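Local coordinates for protein DMATS type aromatic prenyltransferase (Micromonospora olivasterospora, PDB 6ZRX) that probably transfers a dimethylallyl group from its diphosphate to the indole ring of tryptophan, as a 6-dimethylallyltryptophan synthase of the ABBA-barrel fold, at residues D193-F198 and L212-H217; R256-S261 and Y274-P279; P73-L78 and L135-S140. All coordinates share one frame; numbering follows the deposited sequence. Where two conformers were deposited one is given.

Contact 1: residues D193-F198 and L212-H217; sequences DRLTFF and LYLTHH. With 6C7 (S-(3-methylbut-2-en-1-yl) trihydrogen thiodiphosphate), chain E.
Residues 193-198 and 212-217 run antiparallel, and a classic beta bulge, in which Thr196 and Phe197 both face Tyr213, shifts their register by one residue. Inside the barrel the edge of the Phe197 ring points at the face of the Tyr213 ring in a T-shaped pair, planes 81° apart. Aromatic rings suit this wall because they offer broad apolar surfaces to the prenyl chain: methyl C13 of the thiodiphosphate analogue lies over one face of Phe197, 3.8 Å from CD1, and 3.4 Å from Tyr213 CE2. The Tyr213 hydroxyl is hydrogen-bonded to Lys146. With Tyr213 cut back to an alanine, the Phe197 edge would probably lose its facing ring, a gap would open beside C13, and Lys146 would be left without this hydroxyl. At the bulge, Thr196 OG1 and Thr215 OG1 share a hydrogen bond of 3.1 Å. On the outer face Leu195 CD2 touches both Leu214 CD1 and Leu212 CD2, beneath helix 159-169. Farther along, His216 ND1 gives a straight 2.7 Å bond to Asp193 OD1 from above the carboxylate plane; Arg185 also pairs with this carboxylate. Such a bulged hairpin, with Phe197 and Tyr213 turned inward, forms part of the prenyl-donor pocket of the ABBA barrel.

Contact 2: residues R256-S261 and Y274-P279; sequences RPLVGS and YSIYVP. With 6C7 (S-(3-methylbut-2-en-1-yl) trihydrogen thiodiphosphate), chain E.
Tyr277 CG lies anti to its own carbonyl carbon (chi1 -50°) while Ser261 OG sits between backbone N and carbonyl carbon (chi1 73°), and these two settings bring the hydroxyls together on the inner side of a beta hairpin of the ABBA barrel. Ser261 OG and Tyr277 OH are 3.1 Å apart in a hydrogen bond whose direction is not fixed. The serine oxygen approaches the tyrosine ring at its edge, near the ring plane, and Ser261 CB rests 3.6 Å from Tyr277 CE1. Serine suits the place: it is small enough to fit beside the phenol yet still carries a hydroxyl. Lys211 also bonds to Tyr277 OH, so two partners hold the hydroxyl in place.

The hairpin itself is regular, with Val259 opposite Tyr277 and Ser261 opposite Ser275 as hydrogen-bonded pairs, and the Tyr277 N to Val259 O bond is 2.8 Å long. Between them Gly260 pairs with Ile276; the Tyr274 hydroxyl stands close over Gly260, its OH 3.9 Å from Gly260 CA, consistent with a residue that has no side chain. Toward the helices the side is mostly apolar: Leu258 CD2 and Val278 CG2 lie side by side at 3.9 Å, under helices 221-228 and 236-247. At the open end of the hairpin the Pro279 ring closes on the 256-257 backbone, its CG 3.3 Å from Arg256 O. Back at the pocket, Tyr277 CE2 touches the first prenyl carbon, C10 of the thiodiphosphate analogue, at 3.6 Å.

Contact 3: residues P73-L78 and L135-S140; sequences PTLRIL and LVFRSS. With 6C7 (S-(3-methylbut-2-en-1-yl) trihydrogen thiodiphosphate), chain E.
Arg76 and Val136 lie side by side and point the same way on the inner face of the sheet, with Arg76 CG 4.1 Å from Val136 CG1. Beyond this shared start the arginine bends at chi2 (92°) and chi3 (57°), turning its guanidinium away from the valine and toward the diphosphate of the substrate analogue. NH1 donates to O6 at 2.9 Å and NH2 to the bridging O2 at 3.1 Å, while a weaker NH1 bond also reaches O2. The phosphorus P1 lies at the guanidinium edge, in its plane, the setting in which several N-H groups can meet one anion; NE is held from behind by Ser64. Arginine suits this place because its long chain carries a fixed charge and a flat donor edge from the barrel wall to the phosphates. Two residues on, Leu78 CD2 touches prenyl methyl C14 at 3.7 Å, and the same residue also touches the bound tryptophan. At the other end Thr74 CG2 meets Val136 CG1 and Arg138 CG, both at 3.7 Å, while a water joins Thr74 OG1 to Ser139 N; Thr74 OG1 is also hydrogen-bonded to Asn68.

The opposite face is wholly apolar. Ile77 CD1 comes to the edge of the Phe137 ring, in its plane, 3.7 Å from CE2. Leu75 and Ile77 press against helix 6-21, and Leu135 and Phe137 against helix 26-36; in the sheet, strand 61-68 flanks strand 74-79 and strand 144-149 flanks strand 131-137.

From the N terminus, contact 3 closes first: it pairs strands 74-79 and 131-137 across 56 intervening residues, which include helices 88-106 and 111-120. The chain then passes through strand 144-149 and helices 159-169 and 173-182 to contact 1, a short hairpin of strands 193-200 and 209-220, and after helices 221-228 and 236-247 to contact 2, the hairpin of strands 258-265 and 273-278. The three follow in series, none nesting in or crossing another. Contacts 1 and 2 are neighbours in the curled sheet, where Leu214 N lies 2.7 Å from Gly260 O. Contact 3 stands across the chain's centre, about 24 Å from contact 1 between centres, and all three touch the same prenyl-donor analogue.

Contact 1: residues D193-F198 and L212-H217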
loop_
_atom_site.group_PDB
_atom_site.type_symbol
_atom_site.label_atom_id
_atom_site.label_comp_id
_atom_site.label_asym_id
_atom_site.label_seq_id
_atom_site.Cartn_x
_atom_site.Cartn_y
_atom_site.Cartn_z
ATOM N N ASP A 193 -14.555 10.932 3.701
ATOM C CA ASP A 193 -13.176 11.057 3.167
ATOM C C ASP A 193 -12.206 11.027 4.347
ATOM O O ASP A 193 -12.110 12.038 5.067
ATOM C CB ASP A 193 -13.042 12.317 2.309
ATOM C CG ASP A 193 -13.802 12.244 0.988
ATOM O OD1 ASP A 193 -14.023 11.120 0.490
ATOM O OD2 ASP A 193 -14.174 13.314 0.465
ATOM N N ARG A 194 -11.525 9.899 4.551
ATOM C CA ARG A 194 -10.655 9.663 5.727
ATOM C C ARG A 194 -9.181 9.785 5.311
ATOM O O ARG A 194 -8.811 9.200 4.270
ATOM C CB ARG A 194 -10.952 8.291 6.330
ATOM C CG ARG A 194 -12.375 8.138 6.851
ATOM C CD ARG A 194 -12.509 8.539 8.303
ATOM N NE ARG A 194 -11.853 7.569 9.179
ATOM C CZ ARG A 194 -12.436 6.511 9.751
ATOM N NH1 ARG A 194 -13.722 6.256 9.566
ATOM N NH2 ARG A 194 -11.718 5.709 10.522
ATOM N N LEU A 195 -8.392 10.522 6.096
ATOM C CA LEU A 195 -6.907 10.609 5.983
ATOM C C LEU A 195 -6.303 9.336 6.593
ATOM O O LEU A 195 -6.158 9.278 7.817
ATOM C CB LEU A 195 -6.424 11.871 6.710
ATOM C CG LEU A 195 -6.946 13.198 6.159
ATOM C CD1 LEU A 195 -6.885 14.293 7.219
ATOM C CD2 LEU A 195 -6.168 13.614 4.928
ATOM N N THR A 196 -5.976 8.338 5.761
ATOM C CA THR A 196 -5.727 6.947 6.215
ATOM C C THR A 196 -4.227 6.617 6.254
ATOM O O THR A 196 -3.846 5.827 7.137
ATOM C CB THR A 196 -6.528 5.966 5.362
ATOM O OG1 THR A 196 -6.294 6.313 4.006
ATOM C CG2 THR A 196 -8.007 6.027 5.660
ATOM N N PHE A 197 -3.409 7.162 5.348
ATOM C CA PHE A 197 -1.933 6.946 5.356
ATOM C C PHE A 197 -1.186 8.238 5.013
ATOM O O PHE A 197 -1.623 8.998 4.141
ATOM C CB PHE A 197 -1.526 5.828 4.391
ATOM C CG PHE A 197 -2.227 4.523 4.647
ATOM C CD1 PHE A 197 -3.419 4.220 4.002
ATOM C CD2 PHE A 197 -1.722 3.614 5.561
ATOM C CE1 PHE A 197 -4.077 3.025 4.252
ATOM C CE2 PHE A 197 -2.381 2.421 5.810
ATOM C CZ PHE A 197 -3.554 2.128 5.160
ATOM N N PHE A 198 -0.071 8.449 5.701
ATOM C CA PHE A 198 0.922 9.511 5.443
ATOM C C PHE A 198 2.261 8.819 5.212
ATOM O O PHE A 198 2.792 8.237 6.157
ATOM C CB PHE A 198 0.954 10.483 6.622
ATOM C CG PHE A 198 1.844 11.679 6.426
ATOM C CD1 PHE A 198 3.211 11.592 6.637
ATOM C CD2 PHE A 198 1.312 12.898 6.033
ATOM C CE1 PHE A 198 4.026 12.698 6.456
ATOM C CE2 PHE A 198 2.130 14.007 5.864
ATOM C CZ PHE A 198 3.483 13.901 6.067
ATOM N N LEU A 212 -0.009 11.275 0.482
ATOM C CA LEU A 212 -1.185 11.299 1.381
ATOM C C LEU A 212 -2.279 10.454 0.744
ATOM O O LEU A 212 -2.616 10.712 -0.443
ATOM C CB LEU A 212 -1.636 12.752 1.572
ATOM C CG LEU A 212 -2.802 12.959 2.538
ATOM C CD1 LEU A 212 -2.447 12.484 3.945
ATOM C CD2 LEU A 212 -3.234 14.412 2.552
ATOM N N TYR A 213 -2.792 9.464 1.475
ATOM C CA TYR A 213 -3.840 8.527 1.016
ATOM C C TYR A 213 -5.161 8.891 1.677
ATOM O O TYR A 213 -5.180 9.041 2.927
ATOM C CB TYR A 213 -3.484 7.086 1.359
ATOM C CG TYR A 213 -2.218 6.583 0.718
ATOM C CD1 TYR A 213 -0.979 7.058 1.117
ATOM C CD2 TYR A 213 -2.256 5.620 -0.275
ATOM C CE1 TYR A 213 0.193 6.591 0.549
ATOM C CE2 TYR A 213 -1.090 5.145 -0.856
ATOM C CZ TYR A 213 0.137 5.636 -0.444
ATOM O OH TYR A 213 1.292 5.180 -1.009
ATOM N N LEU A 214 -6.211 9.019 0.869
ATOM C CA LEU A 214 -7.600 9.281 1.312
ATOM C C LEU A 214 -8.444 8.053 0.996
ATOM O O LEU A 214 -8.390 7.588 -0.156
ATOM C CB LEU A 214 -8.139 10.511 0.575
ATOM C CG LEU A 214 -7.910 11.861 1.251
ATOM C CD1 LEU A 214 -6.429 12.119 1.510
ATOM C CD2 LEU A 214 -8.508 12.980 0.407
ATOM N N THR A 215 -9.191 7.556 1.973
ATOM C CA THR A 215 -10.186 6.480 1.789
ATOM C C THR A 215 -11.552 7.129 1.594
ATOM O O THR A 215 -11.983 7.895 2.496
ATOM C CB THR A 215 -10.182 5.488 2.953
ATOM O OG1 THR A 215 -8.862 4.952 3.038
ATOM C CG2 THR A 215 -11.181 4.369 2.771
ATOM N N HIS A 216 -12.181 6.844 0.457
ATOM C CA HIS A 216 -13.502 7.378 0.041
ATOM C C HIS A 216 -14.564 6.305 0.314
ATOM O O HIS A 216 -14.710 5.391 -0.519
ATOM C CB HIS A 216 -13.466 7.804 -1.434
ATOM C CG HIS A 216 -12.351 8.731 -1.800
ATOM N ND1 HIS A 216 -12.295 10.046 -1.356
ATOM C CD2 HIS A 216 -11.274 8.559 -2.601
ATOM C CE1 HIS A 216 -11.218 10.628 -1.850
ATOM N NE2 HIS A 216 -10.577 9.736 -2.619
ATOM N N HIS A 217 -15.249 6.386 1.454
ATOM C CA HIS A 217 -16.224 5.355 1.911
ATOM C C HIS A 217 -17.515 5.452 1.098
ATOM O O HIS A 217 -18.027 6.569 0.946
ATOM C CB HIS A 217 -16.478 5.480 3.415
ATOM C CG HIS A 217 -15.292 5.102 4.226
ATOM N ND1 HIS A 217 -14.913 3.785 4.402
ATOM C CD2 HIS A 217 -14.381 5.851 4.877
ATOM C CE1 HIS A 217 -13.828 3.742 5.145
ATOM N NE2 HIS A 217 -13.482 4.999 5.446
HETATM O O4 6C7 E . 2.156 3.408 -5.439
HETATM P P1 6C7 E . 3.311 3.096 -4.508
HETATM O O6 6C7 E . 4.570 2.712 -5.244
HETATM O O5 6C7 E . 3.562 4.186 -3.480
HETATM O O2 6C7 E . 2.815 1.787 -3.725
HETATM P P3 6C7 E . 2.403 1.436 -2.225
HETATM O O8 6C7 E . 2.051 -0.018 -2.211
HETATM O O7 6C7 E . 3.538 1.862 -1.353
HETATM S S9 6C7 E . 0.696 2.465 -1.720
HETATM C C10 6C7 E . -0.554 1.182 -1.400
HETATM C C11 6C7 E . -0.457 0.653 -0.012
HETATM C C12 6C7 E . -1.041 1.167 1.067
HETATM C C13 6C7 E . -1.829 2.448 1.062
HETATM C C14 6C7 E . -0.959 0.513 2.412
#

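Contact 2: residues R256-S261 and Y274-P279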
loop_
_atom_site.group_PDB
_atom_site.type_symbol
_atom_site.label_atom_id
_atom_site.label_comp_id
_atom_site.label_asym_id
_atom_site.label_seq_id
_atom_site.Cartn_x
_atom_site.Cartn_y
_atom_site.Cartn_z
ATOM N N ARG A 256 -15.616 -2.826 -0.148
ATOM C CA ARG A 256 -14.366 -2.187 0.305
ATOM C C ARG A 256 -14.206 -0.884 -0.468
ATOM O O ARG A 256 -14.530 -0.804 -1.654
ATOM C CB ARG A 256 -13.174 -3.138 0.156
ATOM C CG ARG A 256 -13.309 -4.393 0.998
ATOM C CD ARG A 256 -12.065 -5.274 0.998
ATOM N NE ARG A 256 -12.322 -6.526 1.712
ATOM C CZ ARG A 256 -12.214 -6.717 3.027
ATOM N NH1 ARG A 256 -11.821 -5.742 3.831
ATOM N NH2 ARG A 256 -12.489 -7.908 3.537
ATOM N N PRO A 257 -13.718 0.184 0.188
ATOM C CA PRO A 257 -13.738 1.519 -0.395
ATOM C C PRO A 257 -12.604 1.800 -1.380
ATOM O O PRO A 257 -11.511 1.246 -1.229
ATOM C CB PRO A 257 -13.562 2.410 0.837
ATOM C CG PRO A 257 -12.656 1.591 1.737
ATOM C CD PRO A 257 -13.117 0.163 1.529
ATOM N N LEU A 258 -12.862 2.683 -2.336
ATOM C CA LEU A 258 -11.809 3.262 -3.191
ATOM C C LEU A 258 -10.851 4.067 -2.307
ATOM O O LEU A 258 -11.308 4.654 -1.282
ATOM C CB LEU A 258 -12.448 4.116 -4.296
ATOM C CG LEU A 258 -13.287 3.341 -5.321
ATOM C CD1 LEU A 258 -13.993 4.293 -6.285
ATOM C CD2 LEU A 258 -12.439 2.342 -6.098
ATOM N N VAL A 259 -9.567 4.033 -2.641
ATOM C CA VAL A 259 -8.501 4.819 -1.977
ATOM C C VAL A 259 -7.796 5.604 -3.070
ATOM O O VAL A 259 -7.518 5.022 -4.134
ATOM C CB VAL A 259 -7.523 3.937 -1.171
ATOM C CG1 VAL A 259 -6.341 4.732 -0.648
ATOM C CG2 VAL A 259 -8.224 3.211 -0.035
ATOM N N GLY A 260 -7.594 6.895 -2.841
ATOM C CA GLY A 260 -6.797 7.761 -3.720
ATOM C C GLY A 260 -5.578 8.272 -2.994
ATOM O O GLY A 260 -5.679 8.557 -1.785
ATOM N N SER A 261 -4.460 8.386 -3.686
ATOM C CA SER A 261 -3.213 8.929 -3.112
ATOM C C SER A 261 -2.788 10.147 -3.911
ATOM O O SER A 261 -2.964 10.166 -5.153
ATOM C CB SER A 261 -2.124 7.907 -3.022
ATOM O OG SER A 261 -1.590 7.613 -4.288
ATOM N N TYR A 274 -1.077 11.360 -8.824
ATOM C CA TYR A 274 -2.307 10.733 -8.306
ATOM C C TYR A 274 -2.248 9.241 -8.616
ATOM O O TYR A 274 -1.819 8.887 -9.726
ATOM C CB TYR A 274 -3.566 11.361 -8.912
ATOM C CG TYR A 274 -4.843 10.710 -8.444
ATOM C CD1 TYR A 274 -5.371 10.987 -7.193
ATOM C CD2 TYR A 274 -5.509 9.792 -9.236
ATOM C CE1 TYR A 274 -6.536 10.383 -6.748
ATOM C CE2 TYR A 274 -6.671 9.170 -8.805
ATOM C CZ TYR A 274 -7.185 9.465 -7.553
ATOM O OH TYR A 274 -8.334 8.853 -7.133
ATOM N N SER A 275 -2.647 8.411 -7.659
ATOM C CA SER A 275 -2.891 6.961 -7.863
ATOM C C SER A 275 -4.255 6.606 -7.298
ATOM O O SER A 275 -4.653 7.205 -6.278
ATOM C CB SER A 275 -1.797 6.104 -7.266
ATOM O OG SER A 275 -0.533 6.466 -7.791
ATOM N N ILE A 276 -4.953 5.688 -7.965
ATOM C CA ILE A 276 -6.255 5.141 -7.510
ATOM C C ILE A 276 -6.022 3.660 -7.207
ATOM O O ILE A 276 -5.367 2.987 -8.015
ATOM C CB ILE A 276 -7.386 5.402 -8.546
ATOM C CG1 ILE A 276 -8.712 4.755 -8.146
ATOM C CG2 ILE A 276 -6.980 4.996 -9.951
ATOM C CD1 ILE A 276 -9.351 5.373 -6.942
ATOM N N TYR A 277 -6.496 3.206 -6.058
ATOM C CA TYR A 277 -6.368 1.808 -5.578
ATOM C C TYR A 277 -7.764 1.223 -5.462
ATOM O O TYR A 277 -8.546 1.690 -4.615
ATOM C CB TYR A 277 -5.606 1.763 -4.246
ATOM C CG TYR A 277 -4.310 2.516 -4.260
ATOM C CD1 TYR A 277 -4.296 3.900 -4.158
ATOM C CD2 TYR A 277 -3.092 1.870 -4.403
ATOM C CE1 TYR A 277 -3.119 4.619 -4.201
ATOM C CE2 TYR A 277 -1.903 2.578 -4.442
ATOM C CZ TYR A 277 -1.915 3.959 -4.340
ATOM O OH TYR A 277 -0.747 4.659 -4.373
ATOM N N VAL A 278 -8.074 0.235 -6.301
ATOM C CA VAL A 278 -9.370 -0.487 -6.282
ATOM C C VAL A 278 -9.175 -1.776 -5.492
ATOM O O VAL A 278 -8.322 -2.586 -5.864
ATOM C CB VAL A 278 -9.873 -0.770 -7.706
ATOM C CG1 VAL A 278 -11.211 -1.489 -7.686
ATOM C CG2 VAL A 278 -9.938 0.505 -8.529
ATOM N N PRO A 279 -9.943 -2.004 -4.395
ATOM C CA PRO A 279 -9.890 -3.264 -3.646
ATOM C C PRO A 279 -10.705 -4.337 -4.378
ATOM O O PRO A 279 -11.755 -4.751 -3.894
ATOM C CB PRO A 279 -10.489 -2.879 -2.293
ATOM C CG PRO A 279 -11.533 -1.855 -2.675
ATOM C CD PRO A 279 -10.904 -1.063 -3.800
HETATM O O4 6C7 E . 2.156 3.408 -5.439
HETATM P P1 6C7 E . 3.311 3.096 -4.508
HETATM O O6 6C7 E . 4.570 2.712 -5.244
HETATM O O5 6C7 E . 3.562 4.186 -3.480
HETATM O O2 6C7 E . 2.815 1.787 -3.725
HETATM P P3 6C7 E . 2.403 1.436 -2.225
HETATM O O8 6C7 E . 2.051 -0.018 -2.211
HETATM O O7 6C7 E . 3.538 1.862 -1.353
HETATM S S9 6C7 E . 0.696 2.465 -1.720
HETATM C C10 6C7 E . -0.554 1.182 -1.400
HETATM C C11 6C7 E . -0.457 0.653 -0.012
HETATM C C12 6C7 E . -1.041 1.167 1.067
HETATM C C13 6C7 E . -1.829 2.448 1.062
HETATM C C14 6C7 E . -0.959 0.513 2.412
#

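Contact 3: residues P73-L78 and L135-S140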
loop_
_atom_site.group_PDB
_atom_site.type_symbol
_atom_site.label_atom_id
_atom_site.label_comp_id
_atom_site.label_asym_id
_atom_site.label_seq_id
_atom_site.Cartn_x
_atom_site.Cartn_y
_atom_site.Cartn_z
ATOM N N PRO A 73 9.570 -4.897 -13.841
ATOM C CA PRO A 73 8.695 -4.732 -12.682
ATOM C C PRO A 73 9.431 -4.567 -11.347
ATOM O O PRO A 73 10.504 -5.112 -11.169
ATOM C CB PRO A 73 7.876 -6.028 -12.664
ATOM C CG PRO A 73 7.854 -6.473 -14.130
ATOM C CD PRO A 73 9.208 -6.059 -14.667
ATOM N N THR A 74 8.798 -3.847 -10.427
ATOM C CA THR A 74 9.284 -3.621 -9.055
ATOM C C THR A 74 8.511 -4.540 -8.105
ATOM O O THR A 74 7.288 -4.544 -8.181
ATOM C CB THR A 74 9.110 -2.162 -8.626
ATOM O OG1 THR A 74 9.702 -1.313 -9.616
ATOM C CG2 THR A 74 9.722 -1.900 -7.268
ATOM N N LEU A 75 9.228 -5.265 -7.258
ATOM C CA LEU A 75 8.654 -6.132 -6.194
ATOM C C LEU A 75 8.656 -5.337 -4.886
ATOM O O LEU A 75 9.694 -4.758 -4.576
ATOM C CB LEU A 75 9.505 -7.404 -6.086
ATOM C CG LEU A 75 9.130 -8.387 -4.977
ATOM C CD1 LEU A 75 7.731 -8.941 -5.187
ATOM C CD2 LEU A 75 10.143 -9.521 -4.901
ATOM N N ARG A 76 7.532 -5.324 -4.167
ATOM C CA ARG A 76 7.463 -4.641 -2.863
ATOM C C ARG A 76 6.814 -5.567 -1.839
ATOM O O ARG A 76 6.007 -6.446 -2.230
ATOM C CB ARG A 76 6.727 -3.310 -2.966
ATOM C CG ARG A 76 7.231 -2.399 -4.084
ATOM C CD ARG A 76 6.473 -2.596 -5.390
ATOM N NE ARG A 76 5.076 -2.376 -5.100
ATOM C CZ ARG A 76 4.496 -1.189 -4.990
ATOM N NH1 ARG A 76 5.181 -0.077 -5.232
ATOM N NH2 ARG A 76 3.219 -1.117 -4.650
ATOM N N ILE A 77 7.194 -5.382 -0.581
ATOM C CA ILE A 77 6.564 -6.027 0.594
ATOM C C ILE A 77 6.067 -4.906 1.492
ATOM O O ILE A 77 6.891 -4.099 1.891
ATOM C CB ILE A 77 7.555 -6.936 1.346
ATOM C CG1 ILE A 77 8.176 -7.994 0.434
ATOM C CG2 ILE A 77 6.872 -7.551 2.566
ATOM C CD1 ILE A 77 9.365 -8.681 1.026
ATOM N N LEU A 78 4.774 -4.891 1.804
ATOM C CA LEU A 78 4.179 -4.056 2.867
ATOM C C LEU A 78 4.099 -4.897 4.133
ATOM O O LEU A 78 3.705 -6.066 4.035
ATOM C CB LEU A 78 2.780 -3.604 2.436
ATOM C CG LEU A 78 1.972 -2.868 3.503
ATOM C CD1 LEU A 78 2.519 -1.474 3.724
ATOM C CD2 LEU A 78 0.503 -2.812 3.133
ATOM N N LEU A 135 9.179 -2.439 1.854
ATOM C CA LEU A 135 10.497 -2.827 1.301
ATOM C C LEU A 135 10.349 -2.830 -0.214
ATOM O O LEU A 135 9.444 -3.535 -0.708
ATOM C CB LEU A 135 10.877 -4.214 1.823
ATOM C CG LEU A 135 10.858 -4.373 3.340
ATOM C CD1 LEU A 135 11.029 -5.831 3.732
ATOM C CD2 LEU A 135 11.931 -3.524 3.991
ATOM N N VAL A 136 11.145 -2.029 -0.916
ATOM C CA VAL A 136 10.980 -1.799 -2.376
ATOM C C VAL A 136 12.223 -2.328 -3.091
ATOM O O VAL A 136 13.329 -1.845 -2.798
ATOM C CB VAL A 136 10.709 -0.315 -2.681
ATOM C CG1 VAL A 136 10.543 -0.068 -4.176
ATOM C CG2 VAL A 136 9.496 0.205 -1.916
ATOM N N PHE A 137 12.018 -3.287 -4.003
ATOM C CA PHE A 137 13.069 -4.037 -4.728
ATOM C C PHE A 137 12.948 -3.736 -6.220
ATOM O O PHE A 137 12.292 -4.497 -6.939
ATOM C CB PHE A 137 12.959 -5.533 -4.449
ATOM C CG PHE A 137 12.951 -5.888 -2.987
ATOM C CD1 PHE A 137 14.050 -5.620 -2.185
ATOM C CD2 PHE A 137 11.843 -6.490 -2.407
ATOM C CE1 PHE A 137 14.044 -5.954 -0.839
ATOM C CE2 PHE A 137 11.840 -6.821 -1.058
ATOM C CZ PHE A 137 12.934 -6.541 -0.276
ATOM N N ARG A 138 13.532 -2.618 -6.639
ATOM C CA ARG A 138 13.623 -2.212 -8.062
ATOM C C ARG A 138 14.723 -3.025 -8.743
ATOM O O ARG A 138 15.738 -3.355 -8.086
ATOM C CB ARG A 138 13.915 -0.723 -8.185
ATOM C CG ARG A 138 12.778 0.174 -7.743
ATOM C CD ARG A 138 13.215 1.613 -7.766
ATOM N NE ARG A 138 13.542 2.067 -9.118
ATOM C CZ ARG A 138 14.257 3.158 -9.399
ATOM N NH1 ARG A 138 14.492 3.487 -10.660
ATOM N NH2 ARG A 138 14.744 3.908 -8.421
ATOM N N SER A 139 14.534 -3.323 -10.022
ATOM C CA SER A 139 15.452 -4.140 -10.846
ATOM C C SER A 139 16.866 -3.550 -10.769
ATOM O O SER A 139 17.005 -2.351 -11.029
ATOM C CB SER A 139 14.959 -4.212 -12.271
ATOM O OG SER A 139 15.566 -5.285 -12.961
ATOM N N SER A 140 17.850 -4.368 -10.379
ATOM C CA SER A 140 19.308 -4.057 -10.371
ATOM C C SER A 140 19.639 -2.921 -9.392
ATOM O O SER A 140 20.688 -2.276 -9.580
ATOM C CB SER A 140 19.799 -3.702 -11.761
ATOM O OG SER A 140 19.469 -4.711 -12.694
HETATM O O4 6C7 E . 2.156 3.408 -5.439
HETATM P P1 6C7 E . 3.311 3.096 -4.508
HETATM O O6 6C7 E . 4.570 2.712 -5.244
HETATM O O5 6C7 E . 3.562 4.186 -3.480
HETATM O O2 6C7 E . 2.815 1.787 -3.725
HETATM P P3 6C7 E . 2.403 1.436 -2.225
HETATM O O8 6C7 E . 2.051 -0.018 -2.211
HETATM O O7 6C7 E . 3.538 1.862 -1.353
HETATM S S9 6C7 E . 0.696 2.465 -1.720
HETATM C C10 6C7 E . -0.554 1.182 -1.400
HETATM C C11 6C7 E . -0.457 0.653 -0.012
HETATM C C12 6C7 E . -1.041 1.167 1.067
HETATM C C13 6C7 E . -1.829 2.448 1.062
HETATM C C14 6C7 E . -0.959 0.513 2.412
HETATM O O HOH W 1 11.958 -1.963 -11.004
#